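Vinylacetyl-CoA Delta-isomerase (PDB 6VJR) probably dehydrates 4-hydroxybutyryl-CoA and isomerises vinylacetyl-CoA, holding a flavin, a [4Fe-4S] cluster and a ferric ion in an ammonia-oxidising archaeon. Local coordinates at residues A[15-20]-A[217-222]; A[69-74]-A[134-139]. One frame throughout, in Å; residues are numbered along the deposited sequence. Where two conformers were deposited one is given.

How the interactions relate
Interaction 1 is partly exposed and joins the segment leading into strand 19-21 to the turn that ends strand 213-218. Interaction 2 is buried and joins the loop before helix 77-94 to the end of helix 125-139. They hold different elements, lie about 22 Å apart between centres and do not touch, although the chain makes both segments of interaction 2 between the two segments of interaction 1. Each combines a leucine with a bridging water. At the surface the water links a carbonyl to a carboxylate, and the direct contacts are van der Waals; in the core a glutamine amide also bonds directly to a leucine carbonyl.

Interaction 1 of 2, residues A[15-20]-A[217-222]; sequences RDLKVY and IPADAK
Leu17 lies against the turn at Ala219 and Asp220, and its side chain accounts for most of the direct touching. From CB, its CG is placed anti to the carbonyl carbon (chi1 -89°, turned well off the staggered position), which carries the branch point to the turn. CG rests 3.7 Å from Ala219 O. Beyond it the two methyls part: CD1 reaches Asp220 CB at 3.9 Å, the two side chains crossing at about a right angle, while CD2 approaches Ala219 CB at 4.2 Å; both methyls also border Ala219 O. The carbonyl oxygen among these carbons is not left without a partner, since Ala219 O is hydrogen-bonded to the hydroxyl of Tyr226, a residue that Leu17 also touches. Arg15 comes to the same alanine by another route. A bend about its CG-CD bond (chi3 -64°) helps turn the guanidinium back, and NH1 stands 4.0 Å from Ala219 CB, an oblique van der Waals approach; NH1 also hydrogen-bonds to Ser193 O. The direct contacts are thus van der Waals, and the polar link is indirect: one water donates to Arg15 O at 2.8 Å and to Asp220 OD2 at 2.7 Å. The opposite charges of Arg15 and Asp220 are not in contact, so any attraction between them is probably modest. Within the turn, Ala221 N bonds to Pro218 O at 3.0 Å. This is a type I beta turn from Pro218 to Ala221, starting the connection from strand 213-218 of one sheet to strand 224-228 of another. Strand 19-21 runs parallel to 224-228, so the contact packs the lead-in to one strand on the connection to its neighbour, in the beta-rich part of a fold related to the acyl-CoA dehydrogenases.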
loop_
_atom_site.group_PDB
_atom_site.type_symbol
_atom_site.label_atom_id
_atom_site.label_comp_id
_atom_site.label_asym_id
_atom_site.label_seq_id
_atom_site.Cartn_x
_atom_site.Cartn_y
_atom_site.Cartn_z
ATOM N N ARG A 15 37.780 -8.192 31.081
ATOM C CA ARG A 15 38.193 -9.043 29.964
ATOM C C ARG A 15 39.219 -8.410 29.028
ATOM O O ARG A 15 39.887 -9.104 28.243
ATOM C CB ARG A 15 37.016 -9.537 29.135
ATOM C CG ARG A 15 35.954 -10.194 30.008
ATOM C CD ARG A 15 35.019 -11.066 29.176
ATOM N NE ARG A 15 34.262 -10.249 28.224
ATOM C CZ ARG A 15 33.507 -10.723 27.236
ATOM N NH1 ARG A 15 33.317 -12.025 27.115
ATOM N NH2 ARG A 15 32.922 -9.902 26.399
ATOM N N ASP A 16 39.358 -7.095 29.090
ATOM C CA ASP A 16 40.297 -6.382 28.217
ATOM C C ASP A 16 40.214 -6.733 26.717
ATOM O O ASP A 16 41.238 -6.789 26.021
ATOM C CB ASP A 16 41.714 -6.480 28.759
ATOM C CG ASP A 16 42.657 -5.411 28.215
ATOM O OD1 ASP A 16 42.193 -4.246 28.021
ATOM O OD2 ASP A 16 43.847 -5.733 27.992
ATOM N N LEU A 17 39.007 -6.832 26.159
ATOM C CA LEU A 17 38.787 -6.804 24.707
ATOM C C LEU A 17 39.330 -5.486 24.180
ATOM O O LEU A 17 39.255 -4.506 24.899
ATOM C CB LEU A 17 37.274 -6.901 24.434
ATOM C CG LEU A 17 36.661 -8.304 24.293
ATOM C CD1 LEU A 17 36.914 -9.211 25.450
ATOM C CD2 LEU A 17 35.168 -8.252 23.976
ATOM N N LYS A 18 39.848 -5.486 22.948
ATOM C CA LYS A 18 40.276 -4.277 22.277
ATOM C C LYS A 18 39.062 -3.684 21.559
ATOM O O LYS A 18 38.639 -4.214 20.536
ATOM C CB LYS A 18 41.419 -4.576 21.302
ATOM C CG LYS A 18 41.972 -3.320 20.714
ATOM C CD LYS A 18 43.050 -3.518 19.657
ATOM C CE LYS A 18 44.292 -4.105 20.156
ATOM N NZ LYS A 18 45.247 -4.333 19.074
ATOM N N VAL A 19 38.504 -2.602 22.118
ATOM C CA VAL A 19 37.279 -1.994 21.607
ATOM C C VAL A 19 37.506 -0.512 21.358
ATOM O O VAL A 19 37.811 0.229 22.287
ATOM C CB VAL A 19 36.087 -2.175 22.561
ATOM C CG1 VAL A 19 34.832 -1.483 22.056
ATOM C CG2 VAL A 19 35.822 -3.627 22.872
ATOM N N TYR A 20 37.309 -0.091 20.115
ATOM C CA TYR A 20 37.392 1.325 19.782
ATOM C C TYR A 20 35.992 1.921 19.680
ATOM O O TYR A 20 35.163 1.380 18.959
ATOM C CB TYR A 20 38.136 1.538 18.467
ATOM C CG TYR A 20 39.620 1.273 18.616
ATOM C CD1 TYR A 20 40.436 2.132 19.335
ATOM C CD2 TYR A 20 40.191 0.154 18.064
ATOM C CE1 TYR A 20 41.784 1.884 19.506
ATOM C CE2 TYR A 20 41.543 -0.076 18.192
ATOM C CZ TYR A 20 42.350 0.782 18.922
ATOM O OH TYR A 20 43.686 0.538 19.148
ATOM N N ILE A 217 35.439 -18.715 18.167
ATOM C CA ILE A 217 36.522 -18.029 18.834
ATOM C C ILE A 217 35.988 -17.423 20.128
ATOM O O ILE A 217 34.848 -16.937 20.177
ATOM C CB ILE A 217 37.174 -16.963 17.949
ATOM C CG1 ILE A 217 36.244 -15.853 17.562
ATOM C CG2 ILE A 217 37.787 -17.590 16.711
ATOM C CD1 ILE A 217 36.922 -14.692 16.875
ATOM N N PRO A 218 36.799 -17.407 21.208
ATOM C CA PRO A 218 36.416 -16.654 22.392
ATOM C C PRO A 218 36.419 -15.163 22.068
ATOM O O PRO A 218 37.245 -14.704 21.276
ATOM C CB PRO A 218 37.415 -17.130 23.442
ATOM C CG PRO A 218 38.647 -17.346 22.595
ATOM C CD PRO A 218 38.142 -17.993 21.320
ATOM N N ALA A 219 35.554 -14.405 22.736
ATOM C CA ALA A 219 35.472 -12.983 22.444
ATOM C C ALA A 219 36.793 -12.286 22.745
ATOM O O ALA A 219 37.060 -11.251 22.161
ATOM C CB ALA A 219 34.377 -12.328 23.255
ATOM N N ASP A 220 37.608 -12.843 23.657
ATOM C CA ASP A 220 38.914 -12.267 24.012
ATOM C C ASP A 220 40.086 -12.849 23.213
ATOM O O ASP A 220 41.216 -12.675 23.633
ATOM C CB ASP A 220 39.192 -12.391 25.505
ATOM C CG ASP A 220 39.340 -13.789 26.066
ATOM O OD1 ASP A 220 39.144 -14.751 25.279
ATOM O OD2 ASP A 220 39.692 -13.898 27.291
ATOM N N ALA A 221 39.834 -13.531 22.079
ATOM C CA ALA A 221 40.891 -14.061 21.233
ATOM C C ALA A 221 41.901 -12.990 20.829
ATOM O O ALA A 221 41.523 -11.869 20.495
ATOM C CB ALA A 221 40.298 -14.687 20.010
ATOM N N LYS A 222 43.177 -13.398 20.788
ATOM C CA LYS A 222 44.243 -12.534 20.276
ATOM C C LYS A 222 44.049 -12.294 18.779
ATOM O O LYS A 222 43.664 -13.191 18.044
ATOM C CB LYS A 222 45.598 -13.187 20.596
ATOM C CG LYS A 222 45.837 -13.217 22.097
ATOM C CD LYS A 222 45.692 -11.897 22.857
ATOM C CE LYS A 222 46.054 -12.006 24.321
ATOM N NZ LYS A 222 45.717 -10.778 25.044
HETATM O O HOH W 1 40.005 -11.781 28.924
#

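Interaction 2 of 2, residues A[69-74]-A[134-139]; sequences RFLHIA and KMVQQE
A buried contact, part apolar packing and part amide-to-carbonyl hydrogen bonding, sets Leu71, in the link between strand 66-68 and helix 77-94, against Val136 and Gln137 near the end of helix 125-139. Leu71 CD1 presses on the helix backbone, 3.4 Å from Val136 O, a tight approach, while its CD2 meets Val136 CG2 at 3.9 Å. Met107 of helix 101-121 also touches this leucine. Beside it the Gln137 chain runs out extended from CG (chi2 -169°) and brings NE2 to Leu71 O at 2.8 Å. The bond is nearly straight at the hydrogen (166°) and lies close to the amide plane, but enters tilted 34° from the carbonyl plane. NE2 also donates to a water at 2.9 Å, which accepts from Ile73 N at 3.0 Å and, weakly, from ND1 of His72, whose NE2 is hydrogen-bonded to Asp79. At the other end of the amide, OE1 is bonded to the hydroxyls of Thr63 and Ser60. A leucine in place of Gln137 would probably leave Leu71 O and those two hydroxyls without this partner in the interior. With both ends engaged, the amide's orientation is fixed, and its polar atoms find partners in the buried site, one of them a bound water.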
loop_
_atom_site.group_PDB
_atom_site.type_symbol
_atom_site.label_atom_id
_atom_site.label_comp_id
_atom_site.label_asym_id
_atom_site.label_seq_id
_atom_site.Cartn_x
_atom_site.Cartn_y
_atom_site.Cartn_z
ATOM N N ARG A 69 17.051 -21.434 26.749
ATOM C CA ARG A 69 16.483 -21.764 25.439
ATOM C C ARG A 69 17.312 -21.198 24.280
ATOM O O ARG A 69 17.343 -21.798 23.221
ATOM C CB ARG A 69 15.000 -21.393 25.330
ATOM C CG ARG A 69 14.360 -21.808 24.014
ATOM C CD ARG A 69 12.881 -21.610 24.068
ATOM N NE ARG A 69 12.169 -22.282 25.151
ATOM C CZ ARG A 69 11.914 -23.576 25.246
ATOM N NH1 ARG A 69 11.191 -24.001 26.264
ATOM N NH2 ARG A 69 12.310 -24.440 24.328
ATOM N N PHE A 70 18.069 -20.128 24.497
ATOM C CA PHE A 70 18.965 -19.630 23.461
ATOM C C PHE A 70 20.107 -20.584 23.130
ATOM O O PHE A 70 20.717 -20.458 22.069
ATOM C CB PHE A 70 19.535 -18.255 23.808
ATOM C CG PHE A 70 18.524 -17.140 23.675
ATOM C CD1 PHE A 70 18.141 -16.699 22.417
ATOM C CD2 PHE A 70 17.939 -16.556 24.776
ATOM C CE1 PHE A 70 17.244 -15.650 22.279
ATOM C CE2 PHE A 70 17.036 -15.518 24.640
ATOM C CZ PHE A 70 16.710 -15.047 23.397
ATOM N N LEU A 71 20.370 -21.582 23.988
ATOM C CA LEU A 71 21.458 -22.535 23.748
ATOM C C LEU A 71 20.929 -23.910 23.336
ATOM O O LEU A 71 21.701 -24.883 23.244
ATOM C CB LEU A 71 22.273 -22.650 25.041
ATOM C CG LEU A 71 23.058 -21.405 25.464
ATOM C CD1 LEU A 71 23.575 -21.523 26.900
ATOM C CD2 LEU A 71 24.180 -21.200 24.489
ATOM N N HIS A 72 19.612 -24.003 23.187
ATOM C CA HIS A 72 18.951 -25.271 22.932
ATOM C C HIS A 72 18.841 -25.577 21.442
ATOM O O HIS A 72 18.417 -24.737 20.660
ATOM C CB HIS A 72 17.580 -25.288 23.594
ATOM C CG HIS A 72 16.832 -26.548 23.393
ATOM N ND1 HIS A 72 17.250 -27.761 23.900
ATOM C CD2 HIS A 72 15.603 -26.764 22.918
ATOM C CE1 HIS A 72 16.314 -28.674 23.626
ATOM N NE2 HIS A 72 15.285 -28.076 23.068
ATOM N N ILE A 73 19.204 -26.815 21.086
ATOM C CA ILE A 73 19.082 -27.333 19.734
ATOM C C ILE A 73 17.679 -27.965 19.648
ATOM O O ILE A 73 17.333 -28.900 20.366
ATOM C CB ILE A 73 20.179 -28.339 19.385
ATOM C CG1 ILE A 73 21.621 -27.799 19.553
ATOM C CG2 ILE A 73 19.929 -28.906 18.006
ATOM C CD1 ILE A 73 22.007 -26.639 18.688
ATOM N N ALA A 74 16.840 -27.340 18.821
ATOM C CA ALA A 74 15.404 -27.628 18.808
ATOM C C ALA A 74 15.139 -29.078 18.427
ATOM O O ALA A 74 15.642 -29.554 17.427
ATOM C CB ALA A 74 14.720 -26.695 17.832
ATOM N N LYS A 134 27.936 -28.822 24.187
ATOM C CA LYS A 134 27.969 -29.279 25.567
ATOM C C LYS A 134 28.637 -28.240 26.465
ATOM O O LYS A 134 28.113 -27.890 27.519
ATOM C CB LYS A 134 28.686 -30.619 25.627
ATOM C CG LYS A 134 29.026 -31.019 27.039
ATOM C CD LYS A 134 29.624 -32.410 27.130
ATOM C CE LYS A 134 29.946 -32.807 28.525
ATOM N NZ LYS A 134 30.427 -34.181 28.498
ATOM N N MET A 135 29.804 -27.736 26.042
ATOM C CA MET A 135 30.510 -26.713 26.804
ATOM C C MET A 135 29.598 -25.503 27.050
ATOM O O MET A 135 29.388 -25.107 28.189
ATOM C CB MET A 135 31.796 -26.290 26.085
ATOM C CG MET A 135 32.580 -25.195 26.792
ATOM S SD MET A 135 34.053 -24.670 25.888
ATOM C CE MET A 135 33.377 -23.708 24.527
ATOM N N VAL A 136 29.049 -24.897 25.985
ATOM C CA VAL A 136 28.349 -23.640 26.157
ATOM C C VAL A 136 27.053 -23.825 26.945
ATOM O O VAL A 136 26.635 -22.920 27.659
ATOM C CB VAL A 136 28.156 -22.883 24.830
ATOM C CG1 VAL A 136 29.483 -22.609 24.151
ATOM C CG2 VAL A 136 27.259 -23.584 23.848
ATOM N N GLN A 137 26.414 -24.978 26.791
ATOM C CA GLN A 137 25.248 -25.331 27.594
ATOM C C GLN A 137 25.555 -25.457 29.091
ATOM O O GLN A 137 24.785 -24.999 29.930
ATOM C CB GLN A 137 24.599 -26.608 27.076
ATOM C CG GLN A 137 23.780 -26.398 25.804
ATOM C CD GLN A 137 22.931 -27.603 25.434
ATOM O OE1 GLN A 137 23.009 -28.696 26.043
ATOM N NE2 GLN A 137 22.160 -27.390 24.378
ATOM N N GLN A 138 26.643 -26.152 29.416
ATOM C CA GLN A 138 27.064 -26.321 30.796
ATOM C C GLN A 138 27.370 -24.978 31.457
ATOM O O GLN A 138 26.993 -24.765 32.607
ATOM C CB GLN A 138 28.327 -27.174 30.881
ATOM C CG GLN A 138 28.153 -28.603 30.404
ATOM C CD GLN A 138 29.430 -29.411 30.521
ATOM O OE1 GLN A 138 30.508 -29.038 30.031
ATOM N NE2 GLN A 138 29.330 -30.513 31.230
ATOM N N GLU A 139 28.053 -24.094 30.730
ATOM C CA GLU A 139 28.536 -22.834 31.270
ATOM C C GLU A 139 27.494 -21.711 31.144
ATOM O O GLU A 139 27.596 -20.728 31.865
ATOM C CB GLU A 139 29.865 -22.475 30.612
ATOM C CG GLU A 139 30.940 -23.525 30.857
ATOM C CD GLU A 139 32.335 -23.223 30.336
ATOM O OE1 GLU A 139 33.193 -24.154 30.303
ATOM O OE2 GLU A 139 32.571 -22.062 29.948
HETATM O O HOH W 2 19.823 -28.766 23.257
#